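Local structure of uricase (Bacillus fastidiosus, 4R8X) at residues Arg196-Phe201 / Leu239-Ile244; His237-Asp240 / Gln245-Ile248; Leu253-Arg258 / Thr263-Gly268. The protein catalyses the oxidation of urate by molecular oxygen, the first step on the route from urate to (S)-allantoin, and is built as a tetramer of the uricase family. All blocks are in the same frame, centred on the assembly; numbering follows the deposited sequence.

Contact 1 of 3, residues Arg196-Phe201 / Leu239-Ile244; sequences RPLYIF and LDNKSI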
ATOM      1  N   ARG D 196      -1.452  17.332 -22.696  1.00 23.68           N
ATOM      2  CA  ARG D 196      -2.138  16.273 -21.968  1.00 22.08           C
ATOM      3  C   ARG D 196      -3.113  16.902 -20.983  1.00 19.71           C
ATOM      4  O   ARG D 196      -2.929  18.043 -20.570  1.00 21.13           O
ATOM      5  CB  ARG D 196      -1.135  15.399 -21.212  1.00 23.31           C
ATOM      6  CG  ARG D 196      -0.136  14.676 -22.090  1.00 23.76           C
ATOM      7  CD  ARG D 196       1.217  15.362 -22.054  1.00 24.73           C
ATOM      8  NE  ARG D 196       1.858  15.219 -20.754  1.00 25.95           N
ATOM      9  CZ  ARG D 196       2.832  16.009 -20.319  1.00 27.43           C
ATOM     10  NH1 ARG D 196       3.266  16.999 -21.085  1.00 28.20           N
ATOM     11  NH2 ARG D 196       3.364  15.815 -19.119  1.00 27.80           N
ATOM     12  N   PRO D 197      -4.156  16.160 -20.595  1.00 17.91           N
ATOM     13  CA  PRO D 197      -5.097  16.689 -19.601  1.00 16.67           C
ATOM     14  C   PRO D 197      -4.395  16.902 -18.258  1.00 15.96           C
ATOM     15  O   PRO D 197      -3.746  15.990 -17.757  1.00 16.35           O
ATOM     16  CB  PRO D 197      -6.153  15.577 -19.481  1.00 17.40           C
ATOM     17  CG  PRO D 197      -5.983  14.721 -20.705  1.00 19.13           C
ATOM     18  CD  PRO D 197      -4.541  14.826 -21.091  1.00 18.10           C
ATOM     19  N   LEU D 198      -4.500  18.098 -17.693  1.00 14.92           N
ATOM     20  CA  LEU D 198      -3.911  18.355 -16.382  1.00 14.71           C
ATOM     21  C   LEU D 198      -4.565  17.512 -15.282  1.00 13.92           C
ATOM     22  O   LEU D 198      -5.783  17.550 -15.090  1.00 14.10           O
ATOM     23  CB  LEU D 198      -4.006  19.839 -16.032  1.00 15.48           C
ATOM     24  CG  LEU D 198      -3.294  20.264 -14.748  1.00 16.76           C
ATOM     25  CD1 LEU D 198      -1.805  19.955 -14.827  1.00 17.43           C
ATOM     26  CD2 LEU D 198      -3.524  21.741 -14.463  1.00 17.44           C
ATOM     27  N   TYR D 199      -3.736  16.758 -14.567  1.00 12.44           N
ATOM     28  CA  TYR D 199      -4.208  15.836 -13.549  1.00 12.14           C
ATOM     29  C   TYR D 199      -3.485  16.213 -12.264  1.00 12.72           C
ATOM     30  O   TYR D 199      -2.260  16.152 -12.196  1.00 12.99           O
ATOM     31  CB  TYR D 199      -3.913  14.394 -13.987  1.00 11.69           C
ATOM     32  CG  TYR D 199      -4.414  13.300 -13.061  1.00 11.08           C
ATOM     33  CD1 TYR D 199      -5.456  13.516 -12.166  1.00 10.82           C
ATOM     34  CD2 TYR D 199      -3.833  12.041 -13.089  1.00 11.13           C
ATOM     35  CE1 TYR D 199      -5.898  12.512 -11.328  1.00 10.85           C
ATOM     36  CE2 TYR D 199      -4.265  11.037 -12.245  1.00 13.22           C
ATOM     37  CZ  TYR D 199      -5.297  11.282 -11.375  1.00 12.50           C
ATOM     38  OH  TYR D 199      -5.710  10.283 -10.538  1.00 14.81           O
ATOM     39  N   ILE D 200      -4.255  16.620 -11.254  1.00 12.26           N
ATOM     40  CA  ILE D 200      -3.698  17.171 -10.017  1.00 13.22           C
ATOM     41  C   ILE D 200      -4.201  16.464  -8.761  1.00 12.56           C
ATOM     42  O   ILE D 200      -5.339  15.989  -8.710  1.00 13.27           O
ATOM     43  CB  ILE D 200      -3.988  18.689  -9.883  1.00 14.44           C
ATOM     44  CG1 ILE D 200      -5.492  18.946  -9.748  1.00 16.49           C
ATOM     45  CG2 ILE D 200      -3.440  19.448 -11.081  1.00 15.43           C
ATOM     46  CD1 ILE D 200      -5.858  20.421  -9.544  1.00 16.95           C
ATOM     47  N   PHE D 201      -3.326  16.373  -7.765  1.00 11.35           N
ATOM     48  CA  PHE D 201      -3.699  15.971  -6.413  1.00 11.33           C
ATOM     49  C   PHE D 201      -3.596  17.233  -5.577  1.00 11.23           C
ATOM     50  O   PHE D 201      -2.625  17.984  -5.726  1.00 11.98           O
ATOM     51  CB  PHE D 201      -2.717  14.944  -5.841  1.00 11.77           C
ATOM     52  CG  PHE D 201      -2.750  13.591  -6.515  1.00 12.95           C
ATOM     53  CD1 PHE D 201      -3.538  13.342  -7.639  1.00 12.88           C
ATOM     54  CD2 PHE D 201      -1.999  12.555  -5.993  1.00 13.26           C
ATOM     55  CE1 PHE D 201      -3.542  12.088  -8.241  1.00 13.47           C
ATOM     56  CE2 PHE D 201      -2.007  11.299  -6.584  1.00 14.10           C
ATOM     57  CZ  PHE D 201      -2.781  11.069  -7.708  1.00 14.04           C
ATOM     58  N   LEU D 239     -11.572  28.207 -14.593  1.00 19.43           N
ATOM     59  CA  LEU D 239     -10.354  28.966 -14.855  1.00 20.54           C
ATOM     60  C   LEU D 239      -9.531  28.361 -15.987  1.00 21.19           C
ATOM     61  O   LEU D 239      -9.364  27.143 -16.063  1.00 21.74           O
ATOM     62  CB  LEU D 239      -9.502  29.039 -13.584  1.00 21.28           C
ATOM     63  CG  LEU D 239      -8.178  29.809 -13.628  1.00 21.86           C
ATOM     64  CD1 LEU D 239      -8.421  31.311 -13.682  1.00 22.35           C
ATOM     65  CD2 LEU D 239      -7.310  29.437 -12.434  1.00 22.28           C
ATOM     66  N   ASP D 240      -9.032  29.215 -16.876  1.00 23.23           N
ATOM     67  CA  ASP D 240      -8.012  28.802 -17.827  1.00 25.17           C
ATOM     68  C   ASP D 240      -6.674  28.973 -17.121  1.00 24.83           C
ATOM     69  O   ASP D 240      -6.066  30.041 -17.166  1.00 25.29           O
ATOM     70  CB  ASP D 240      -8.079  29.651 -19.100  1.00 27.56           C
ATOM     71  CG  ASP D 240      -9.419  29.534 -19.803  1.00 29.92           C
ATOM     72  OD1 ASP D 240      -9.892  28.394 -19.994  1.00 31.35           O
ATOM     73  OD2 ASP D 240     -10.012  30.580 -20.147  1.00 31.81           O
ATOM     74  N   ASN D 241      -6.232  27.929 -16.435  1.00 24.32           N
ATOM     75  CA  ASN D 241      -5.027  28.038 -15.627  1.00 23.87           C
ATOM     76  C   ASN D 241      -3.777  28.038 -16.495  1.00 23.80           C
ATOM     77  O   ASN D 241      -3.764  27.468 -17.589  1.00 24.01           O
ATOM     78  CB  ASN D 241      -4.964  26.921 -14.581  1.00 23.96           C
ATOM     79  CG  ASN D 241      -4.669  25.572 -15.191  1.00 23.72           C
ATOM     80  OD1 ASN D 241      -3.535  25.302 -15.597  1.00 24.80           O
ATOM     81  ND2 ASN D 241      -5.681  24.705 -15.246  1.00 23.58           N
ATOM     82  N   LYS D 242      -2.729  28.679 -15.993  1.00 24.20           N
ATOM     83  CA  LYS D 242      -1.467  28.806 -16.713  1.00 23.98           C
ATOM     84  C   LYS D 242      -0.425  27.873 -16.108  1.00 22.94           C
ATOM     85  O   LYS D 242       0.679  27.722 -16.634  1.00 23.84           O
ATOM     86  CB  LYS D 242      -0.965  30.248 -16.629  1.00 25.10           C
ATOM     87  CG  LYS D 242      -1.903  31.280 -17.236  1.00 26.11           C
ATOM     88  CD  LYS D 242      -1.511  32.689 -16.793  1.00 27.31           C
ATOM     89  CE  LYS D 242      -2.516  33.730 -17.265  1.00 28.74           C
ATOM     90  NZ  LYS D 242      -2.331  35.014 -16.546  1.00 29.98           N
ATOM     91  N   SER D 243      -0.788  27.268 -14.984  1.00 21.36           N
ATOM     92  CA  SER D 243       0.065  26.331 -14.268  1.00 20.89           C
ATOM     93  C   SER D 243      -0.704  25.889 -13.044  1.00 18.77           C
ATOM     94  O   SER D 243      -1.744  26.461 -12.723  1.00 17.25           O
ATOM     95  CB  SER D 243       1.364  26.989 -13.812  1.00 21.41           C
ATOM     96  OG  SER D 243       1.091  28.117 -13.003  1.00 21.23           O
ATOM     97  N   ILE D 244      -0.199  24.869 -12.364  1.00 18.46           N
ATOM     98  CA  ILE D 244      -0.780  24.486 -11.087  1.00 17.44           C
ATOM     99  C   ILE D 244      -0.568  25.620 -10.089  1.00 16.87           C
ATOM    100  O   ILE D 244      -1.451  25.915  -9.281  1.00 16.00           O
ATOM    101  CB  ILE D 244      -0.167  23.185 -10.557  1.00 17.68           C
ATOM    102  CG1 ILE D 244      -0.501  22.029 -11.494  1.00 17.93           C
ATOM    103  CG2 ILE D 244      -0.688  22.874  -9.162  1.00 18.43           C
ATOM    104  CD1 ILE D 244       0.141  20.746 -11.079  1.00 19.93           C
TER
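Ile200 and Ile244 mark the closest approach of the two backbones, 7.9 Å from CA to CA, where the beginning of strand 198-208 passes the loop that joins helices 225-238 and 244-258. These helices cover one face of the antiparallel sheet in the second half of the chain, the arrangement of the tunnelling (T-) fold to which uricases belong. Alternation along the strand sets the roles: Leu198 and Ile200 send their side chains toward the loop, whereas Tyr199 faces the other way, against Trp274 of its own chain and Lys138 of a neighbouring subunit.

The contact is apolar apart from one amide. Leu198 carries CG opposite its backbone N (chi1 -174°), and this extension delivers its two methyls to different partners. CD2 approaches the Asn241 amide obliquely, tilted out of its plane and equally near OD1 and ND2 (3.7 Å), touching the polar group without bonding to it. CD1 instead meets CG1 of Ile244 at 4.1 Å. The long arm of Ile244, stretched straight at its second torsion (176°), reaches down to the strand and slides past Ile200 in the opposite direction.

Ile244 is the first residue of helix 244-258, and Ser243 before it is the N-cap, its OG accepting a hydrogen bond from His246 N. Asn241 of the loop and Ile244 of the helix also border the probable pocket: Asn241 packs on Phe179, a predicted urate residue, and Ile244 on Asn271, predicted to bind urate and dioxygen. On the strand side the CG2 methyl of Ile200 lies 3.8 Å from CD1 and 3.9 Å from CG1 of Ile244.

Contact 2 of 3, residues His237-Asp240 / Gln245-Ile248; sequences HTLD and QHLI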
ATOM      1  N   HIS D 237     -12.590  23.868 -12.976  1.00 14.80           N
ATOM      2  CA  HIS D 237     -13.483  23.780 -14.138  1.00 13.69           C
ATOM      3  C   HIS D 237     -13.513  25.056 -14.970  1.00 15.31           C
ATOM      4  O   HIS D 237     -13.426  25.004 -16.191  1.00 16.73           O
ATOM      5  CB  HIS D 237     -14.892  23.400 -13.665  1.00 14.70           C
ATOM      6  CG  HIS D 237     -15.962  23.532 -14.708  1.00 15.12           C
ATOM      7  ND1 HIS D 237     -16.403  22.467 -15.467  1.00 15.30           N
ATOM      8  CD2 HIS D 237     -16.715  24.594 -15.079  1.00 15.44           C
ATOM      9  CE1 HIS D 237     -17.370  22.875 -16.270  1.00 14.88           C
ATOM     10  NE2 HIS D 237     -17.580  24.161 -16.051  1.00 15.44           N
ATOM     11  N   THR D 238     -13.608  26.200 -14.302  1.00 17.50           N
ATOM     12  CA  THR D 238     -13.860  27.470 -14.977  1.00 18.54           C
ATOM     13  C   THR D 238     -12.594  28.205 -15.438  1.00 18.60           C
ATOM     14  O   THR D 238     -12.545  28.743 -16.547  1.00 18.79           O
ATOM     15  CB  THR D 238     -14.697  28.395 -14.066  1.00 20.84           C
ATOM     16  OG1 THR D 238     -15.992  27.818 -13.870  1.00 22.36           O
ATOM     17  CG2 THR D 238     -14.850  29.784 -14.675  1.00 22.10           C
ATOM     18  N   LEU D 239     -11.572  28.207 -14.593  1.00 19.43           N
ATOM     19  CA  LEU D 239     -10.354  28.966 -14.855  1.00 20.54           C
ATOM     20  C   LEU D 239      -9.531  28.361 -15.987  1.00 21.19           C
ATOM     21  O   LEU D 239      -9.364  27.143 -16.063  1.00 21.74           O
ATOM     22  CB  LEU D 239      -9.502  29.039 -13.584  1.00 21.28           C
ATOM     23  CG  LEU D 239      -8.178  29.809 -13.628  1.00 21.86           C
ATOM     24  CD1 LEU D 239      -8.421  31.311 -13.682  1.00 22.35           C
ATOM     25  CD2 LEU D 239      -7.310  29.437 -12.434  1.00 22.28           C
ATOM     26  N   ASP D 240      -9.032  29.215 -16.876  1.00 23.23           N
ATOM     27  CA  ASP D 240      -8.012  28.802 -17.827  1.00 25.17           C
ATOM     28  C   ASP D 240      -6.674  28.973 -17.121  1.00 24.83           C
ATOM     29  O   ASP D 240      -6.066  30.041 -17.166  1.00 25.29           O
ATOM     30  CB  ASP D 240      -8.079  29.651 -19.100  1.00 27.56           C
ATOM     31  CG  ASP D 240      -9.419  29.534 -19.803  1.00 29.92           C
ATOM     32  OD1 ASP D 240      -9.892  28.394 -19.994  1.00 31.35           O
ATOM     33  OD2 ASP D 240     -10.012  30.580 -20.147  1.00 31.81           O
ATOM     34  N   GLN D 245       0.602  26.256 -10.152  1.00 16.14           N
ATOM     35  CA  GLN D 245       0.911  27.401  -9.299  1.00 15.96           C
ATOM     36  C   GLN D 245      -0.172  28.461  -9.420  1.00 15.80           C
ATOM     37  O   GLN D 245      -0.723  28.917  -8.425  1.00 15.55           O
ATOM     38  CB  GLN D 245       2.261  28.020  -9.676  1.00 16.02           C
ATOM     39  CG  GLN D 245       3.471  27.197  -9.269  1.00 17.74           C
ATOM     40  CD  GLN D 245       3.931  26.230 -10.342  1.00 19.37           C
ATOM     41  OE1 GLN D 245       3.122  25.678 -11.097  1.00 19.99           O
ATOM     42  NE2 GLN D 245       5.243  26.018 -10.416  1.00 19.58           N
ATOM     43  N   HIS D 246      -0.466  28.838 -10.659  1.00 15.24           N
ATOM     44  CA  HIS D 246      -1.490  29.825 -10.961  1.00 16.07           C
ATOM     45  C   HIS D 246      -2.872  29.357 -10.488  1.00 15.13           C
ATOM     46  O   HIS D 246      -3.621  30.112  -9.875  1.00 14.95           O
ATOM     47  CB  HIS D 246      -1.462  30.104 -12.466  1.00 17.95           C
ATOM     48  CG  HIS D 246      -2.530  31.037 -12.942  1.00 20.71           C
ATOM     49  ND1 HIS D 246      -3.523  30.643 -13.814  1.00 21.30           N
ATOM     50  CD2 HIS D 246      -2.753  32.348 -12.684  1.00 22.02           C
ATOM     51  CE1 HIS D 246      -4.312  31.671 -14.071  1.00 22.48           C
ATOM     52  NE2 HIS D 246      -3.867  32.718 -13.397  1.00 23.09           N
ATOM     53  N   LEU D 247      -3.198  28.099 -10.761  1.00 15.07           N
ATOM     54  CA  LEU D 247      -4.479  27.536 -10.342  1.00 14.07           C
ATOM     55  C   LEU D 247      -4.728  27.640  -8.839  1.00 14.23           C
ATOM     56  O   LEU D 247      -5.792  28.099  -8.412  1.00 14.43           O
ATOM     57  CB  LEU D 247      -4.585  26.086 -10.800  1.00 14.92           C
ATOM     58  CG  LEU D 247      -5.784  25.296 -10.275  1.00 15.88           C
ATOM     59  CD1 LEU D 247      -7.091  25.894 -10.792  1.00 17.37           C
ATOM     60  CD2 LEU D 247      -5.647  23.846 -10.682  1.00 17.59           C
ATOM     61  N   ILE D 248      -3.752  27.232  -8.035  1.00 13.64           N
ATOM     62  CA  ILE D 248      -3.983  27.184  -6.603  1.00 13.93           C
ATOM     63  C   ILE D 248      -4.045  28.581  -6.003  1.00 13.67           C
ATOM     64  O   ILE D 248      -4.733  28.797  -5.004  1.00 14.17           O
ATOM     65  CB  ILE D 248      -2.988  26.262  -5.855  1.00 14.13           C
ATOM     66  CG1 ILE D 248      -1.542  26.712  -6.046  1.00 14.70           C
ATOM     67  CG2 ILE D 248      -3.166  24.821  -6.322  1.00 15.03           C
ATOM     68  CD1 ILE D 248      -0.568  25.912  -5.195  1.00 14.86           C
TER
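Leu239, the first residue beyond the helical part of 225-238, reaches across to Leu247 and His246 on the opening turns of helix 244-258, so the contact closes a helix-loop-helix connection. From CB, which points at the second helix, the side chain runs on outward: a chi1 of -179° turns CG away from the backbone N and carries both methyls over the gap. CD1 and CD2 each stand about 4.1 Å from CE1 of His246. CD2 also meets the neighbouring leucine, 3.9 Å from CD1 of Leu247 and 4.0 Å from its CA, so that the tip of Leu239 lies against the helix backbone as well as against a side chain.

The same CE1 of His246 has a further neighbour, the carbonyl O of Asp240, which sits 3.9 Å away at the ring edge, close to the ring plane. A neighbouring subunit also reaches the helix start: its Phe58 packs on Gln245, predicted to bind urate, and its Gly61 on His246.

The ring of His246 is held from within the loop, ND1 accepting a hydrogen bond from Lys242 N. With that nitrogen engaged as an acceptor, a neutral imidazole would probably carry its proton on NE2, while CE1, probably a slightly positive carbon, is turned to a carbonyl oxygen and to leucine methyls in van der Waals contact.

Contact 3 of 3, residues Leu253-Arg258 / Thr263-Gly268; sequences LTILDR and TEVNFG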
ATOM      1  N   LEU D 253      -7.682  32.345  -3.451  1.00 13.87           N
ATOM      2  CA  LEU D 253      -8.383  33.632  -3.454  1.00 14.13           C
ATOM      3  C   LEU D 253      -9.887  33.436  -3.318  1.00 14.50           C
ATOM      4  O   LEU D 253     -10.555  34.173  -2.592  1.00 14.30           O
ATOM      5  CB  LEU D 253      -8.092  34.410  -4.748  1.00 14.44           C
ATOM      6  CG  LEU D 253      -6.670  34.923  -4.975  1.00 15.24           C
ATOM      7  CD1 LEU D 253      -6.552  35.503  -6.383  1.00 16.25           C
ATOM      8  CD2 LEU D 253      -6.261  35.954  -3.926  1.00 15.63           C
ATOM      9  N   THR D 254     -10.418  32.462  -4.049  1.00 12.94           N
ATOM     10  CA  THR D 254     -11.858  32.213  -4.065  1.00 13.08           C
ATOM     11  C   THR D 254     -12.347  31.743  -2.701  1.00 13.58           C
ATOM     12  O   THR D 254     -13.394  32.185  -2.228  1.00 14.52           O
ATOM     13  CB  THR D 254     -12.253  31.198  -5.162  1.00 13.41           C
ATOM     14  OG1 THR D 254     -11.722  31.632  -6.421  1.00 13.61           O
ATOM     15  CG2 THR D 254     -13.762  31.111  -5.281  1.00 13.70           C
ATOM     16  N   ILE D 255     -11.589  30.854  -2.065  1.00 13.49           N
ATOM     17  CA  ILE D 255     -11.954  30.376  -0.731  1.00 12.83           C
ATOM     18  C   ILE D 255     -11.963  31.541   0.269  1.00 13.64           C
ATOM     19  O   ILE D 255     -12.908  31.711   1.036  1.00 14.26           O
ATOM     20  CB  ILE D 255     -11.004  29.248  -0.243  1.00 13.06           C
ATOM     21  CG1 ILE D 255     -11.105  27.999  -1.132  1.00 13.47           C
ATOM     22  CG2 ILE D 255     -11.301  28.901   1.200  1.00 12.95           C
ATOM     23  CD1 ILE D 255      -9.928  27.055  -0.991  1.00 13.59           C
ATOM     24  N   LEU D 256     -10.907  32.348   0.246  1.00 14.03           N
ATOM     25  CA  LEU D 256     -10.826  33.530   1.099  1.00 14.12           C
ATOM     26  C   LEU D 256     -11.974  34.520   0.851  1.00 13.72           C
ATOM     27  O   LEU D 256     -12.482  35.154   1.786  1.00 14.62           O
ATOM     28  CB  LEU D 256      -9.469  34.200   0.907  1.00 14.83           C
ATOM     29  CG  LEU D 256      -8.285  33.362   1.399  1.00 15.30           C
ATOM     30  CD1 LEU D 256      -6.942  33.929   0.949  1.00 16.48           C
ATOM     31  CD2 LEU D 256      -8.311  33.202   2.917  1.00 15.85           C
ATOM     32  N   ASP D 257     -12.377  34.655  -0.410  1.00 14.42           N
ATOM     33  CA  ASP D 257     -13.488  35.521  -0.800  1.00 14.52           C
ATOM     34  C   ASP D 257     -14.812  35.044  -0.201  1.00 14.86           C
ATOM     35  O   ASP D 257     -15.584  35.832   0.357  1.00 15.89           O
ATOM     36  CB  ASP D 257     -13.584  35.567  -2.328  1.00 15.89           C
ATOM     37  CG  ASP D 257     -14.196  36.855  -2.851  1.00 17.49           C
ATOM     38  OD1 ASP D 257     -14.613  37.725  -2.051  1.00 19.04           O
ATOM     39  OD2 ASP D 257     -14.249  37.002  -4.092  1.00 18.87           O
ATOM     40  N   ARG D 258     -15.072  33.744  -0.322  1.00 16.13           N
ATOM     41  CA  ARG D 258     -16.303  33.167   0.199  1.00 16.41           C
ATOM     42  C   ARG D 258     -16.333  33.127   1.719  1.00 16.27           C
ATOM     43  O   ARG D 258     -17.405  33.211   2.327  1.00 18.09           O
ATOM     44  CB  ARG D 258     -16.502  31.752  -0.335  1.00 16.40           C
ATOM     45  CG  ARG D 258     -16.689  31.681  -1.822  1.00 16.63           C
ATOM     46  CD  ARG D 258     -17.822  32.581  -2.293  1.00 17.72           C
ATOM     47  NE  ARG D 258     -17.971  32.478  -3.738  1.00 18.50           N
ATOM     48  CZ  ARG D 258     -18.228  33.493  -4.553  1.00 19.90           C
ATOM     49  NH1 ARG D 258     -18.377  34.719  -4.073  1.00 21.69           N
ATOM     50  NH2 ARG D 258     -18.335  33.280  -5.855  1.00 20.83           N
ATOM     51  N   THR D 263      -8.102  33.374   7.725  1.00 16.61           N
ATOM     52  CA  THR D 263      -6.928  34.225   7.547  1.00 18.10           C
ATOM     53  C   THR D 263      -6.029  33.733   6.428  1.00 18.12           C
ATOM     54  O   THR D 263      -5.331  34.523   5.795  1.00 19.86           O
ATOM     55  CB  THR D 263      -6.071  34.307   8.815  1.00 19.73           C
ATOM     56  OG1 THR D 263      -5.662  32.989   9.203  1.00 20.24           O
ATOM     57  CG2 THR D 263      -6.839  34.967   9.939  1.00 20.63           C
ATOM     58  N   GLU D 264      -6.042  32.425   6.186  1.00 18.20           N
ATOM     59  CA  GLU D 264      -5.191  31.859   5.155  1.00 18.67           C
ATOM     60  C   GLU D 264      -5.698  30.521   4.661  1.00 16.11           C
ATOM     61  O   GLU D 264      -6.407  29.799   5.366  1.00 15.64           O
ATOM     62  CB  GLU D 264      -3.746  31.709   5.651  0.86 22.30           C
ATOM     63  CG  GLU D 264      -3.520  30.527   6.586  1.00 25.36           C
ATOM     64  CD  GLU D 264      -2.060  30.089   6.664  0.46 27.37           C
ATOM     65  OE1 GLU D 264      -1.757  28.931   6.296  1.00 29.44           O
ATOM     66  OE2 GLU D 264      -1.212  30.892   7.103  0.83 27.17           O
ATOM     67  N   VAL D 265      -5.314  30.205   3.431  1.00 14.68           N
ATOM     68  CA  VAL D 265      -5.537  28.894   2.841  1.00 13.61           C
ATOM     69  C   VAL D 265      -4.190  28.373   2.364  1.00 14.25           C
ATOM     70  O   VAL D 265      -3.431  29.093   1.731  1.00 15.76           O
ATOM     71  CB  VAL D 265      -6.505  28.986   1.647  1.00 14.68           C
ATOM     72  CG1 VAL D 265      -6.689  27.617   1.018  1.00 15.67           C
ATOM     73  CG2 VAL D 265      -7.849  29.543   2.102  1.00 14.51           C
ATOM     74  N   ASN D 266      -3.891  27.112   2.654  1.00 13.73           N
ATOM     75  CA  ASN D 266      -2.606  26.549   2.259  1.00 14.95           C
ATOM     76  C   ASN D 266      -2.800  25.328   1.368  1.00 14.48           C
ATOM     77  O   ASN D 266      -3.842  24.661   1.421  1.00 15.64           O
ATOM     78  CB  ASN D 266      -1.733  26.222   3.476  1.00 17.41           C
ATOM     79  CG  ASN D 266      -2.483  25.455   4.539  1.00 21.17           C
ATOM     80  OD1 ASN D 266      -2.789  24.279   4.363  1.00 23.24           O
ATOM     81  ND2 ASN D 266      -2.782  26.117   5.655  1.00 22.74           N
ATOM     82  N   PHE D 267      -1.810  25.058   0.525  1.00 13.65           N
ATOM     83  CA  PHE D 267      -1.908  23.998  -0.467  1.00 13.89           C
ATOM     84  C   PHE D 267      -0.670  23.133  -0.465  1.00 13.84           C
ATOM     85  O   PHE D 267       0.450  23.633  -0.309  1.00 14.11           O
ATOM     86  CB  PHE D 267      -2.036  24.593  -1.867  1.00 12.78           C
ATOM     87  CG  PHE D 267      -3.305  25.338  -2.095  1.00 12.76           C
ATOM     88  CD1 PHE D 267      -3.405  26.688  -1.793  1.00 14.48           C
ATOM     89  CD2 PHE D 267      -4.408  24.695  -2.625  1.00 13.44           C
ATOM     90  CE1 PHE D 267      -4.589  27.371  -2.004  1.00 15.29           C
ATOM     91  CE2 PHE D 267      -5.591  25.370  -2.843  1.00 14.10           C
ATOM     92  CZ  PHE D 267      -5.684  26.715  -2.541  1.00 14.65           C
ATOM     93  N   GLY D 268      -0.891  21.835  -0.655  1.00 13.88           N
ATOM     94  CA  GLY D 268       0.147  20.902  -1.051  1.00 13.73           C
ATOM     95  C   GLY D 268      -0.397  20.169  -2.264  1.00 14.53           C
ATOM     96  O   GLY D 268      -1.499  19.629  -2.209  1.00 15.12           O
TER
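Within the strand, ND2 of Asn266 donates a hydrogen bond to OE1 of Glu264 at 3.1 Å, nearly straight at 169°. The oxygen receives it on the lone pair turned away from OE2, and it lies close to the plane of the asparagine amide. The two residues are separated by one position, and between them Val265 points the other way, into helix 253-258. Helix segment and strand 264-268 run roughly antiparallel, their axes 8.3 Å apart at an angle of 152°.

Val265 enters between two consecutive helix residues. Its CG2 meets CG2 of Ile255 at 3.6 Å and CD2 of Leu256 at 3.8 Å. The other methyl, CG1, is reached by the tip of Ile255, whose CD1 lies 3.9 Å away. Ile255 and Val265 cross at about a right angle, whereas Leu256 runs past Val265 in the opposing sense. At the corner where the chain enters the strand, CD2 of Leu256 also leans on the backbone, 4.1 Å from N of Glu264.

On its other flank Ile255 is packed by Val228 and Ile231, so that it is enclosed between helix 225-238 and Val265 of the sheet. The more exposed side of the helix is tied by charge: Asp257 pairs with Lys312 and also bonds Tyr319, while Arg258 pairs with Glu30 and its NH2 hydrogen-bonds O of the C-terminal residue Leu322, an oxygen of the chain's terminal carboxylate. The bonds to Tyr319 and Leu322 are consistent with the reported importance of the C-terminal residues for thermostability. A helix lying on an antiparallel sheet and leading through a short turn into the next strand is the step from the second helix to the third strand of the beta-beta-alpha-alpha-beta-beta unit of the T-fold.

How the contacts relate
Contact 2 begins on the stretch where contact 1 ends, and contact 3 comes after both, the whole spanning strand 198-208, helix 225-238, helix 244-258 and strand 262-271. Contacts 1 and 2 lie 7 Å apart between centres and share Leu239 and Asp240; they also touch directly, as where Ile200 CD1 meets Leu247 CD2 at 3.6 Å. The centre of contact 3 is 13 Å from that of contact 2 and 18 Å from that of contact 1. Strands 198-208 and 262-271 are neighbours in the same sheet. Helix 244-258 is therefore seated on the sheet at both ends: its start lies beside the predicted urate pocket and another subunit, while its later turns pack on the sheet in a buried contact away from the annotated sites.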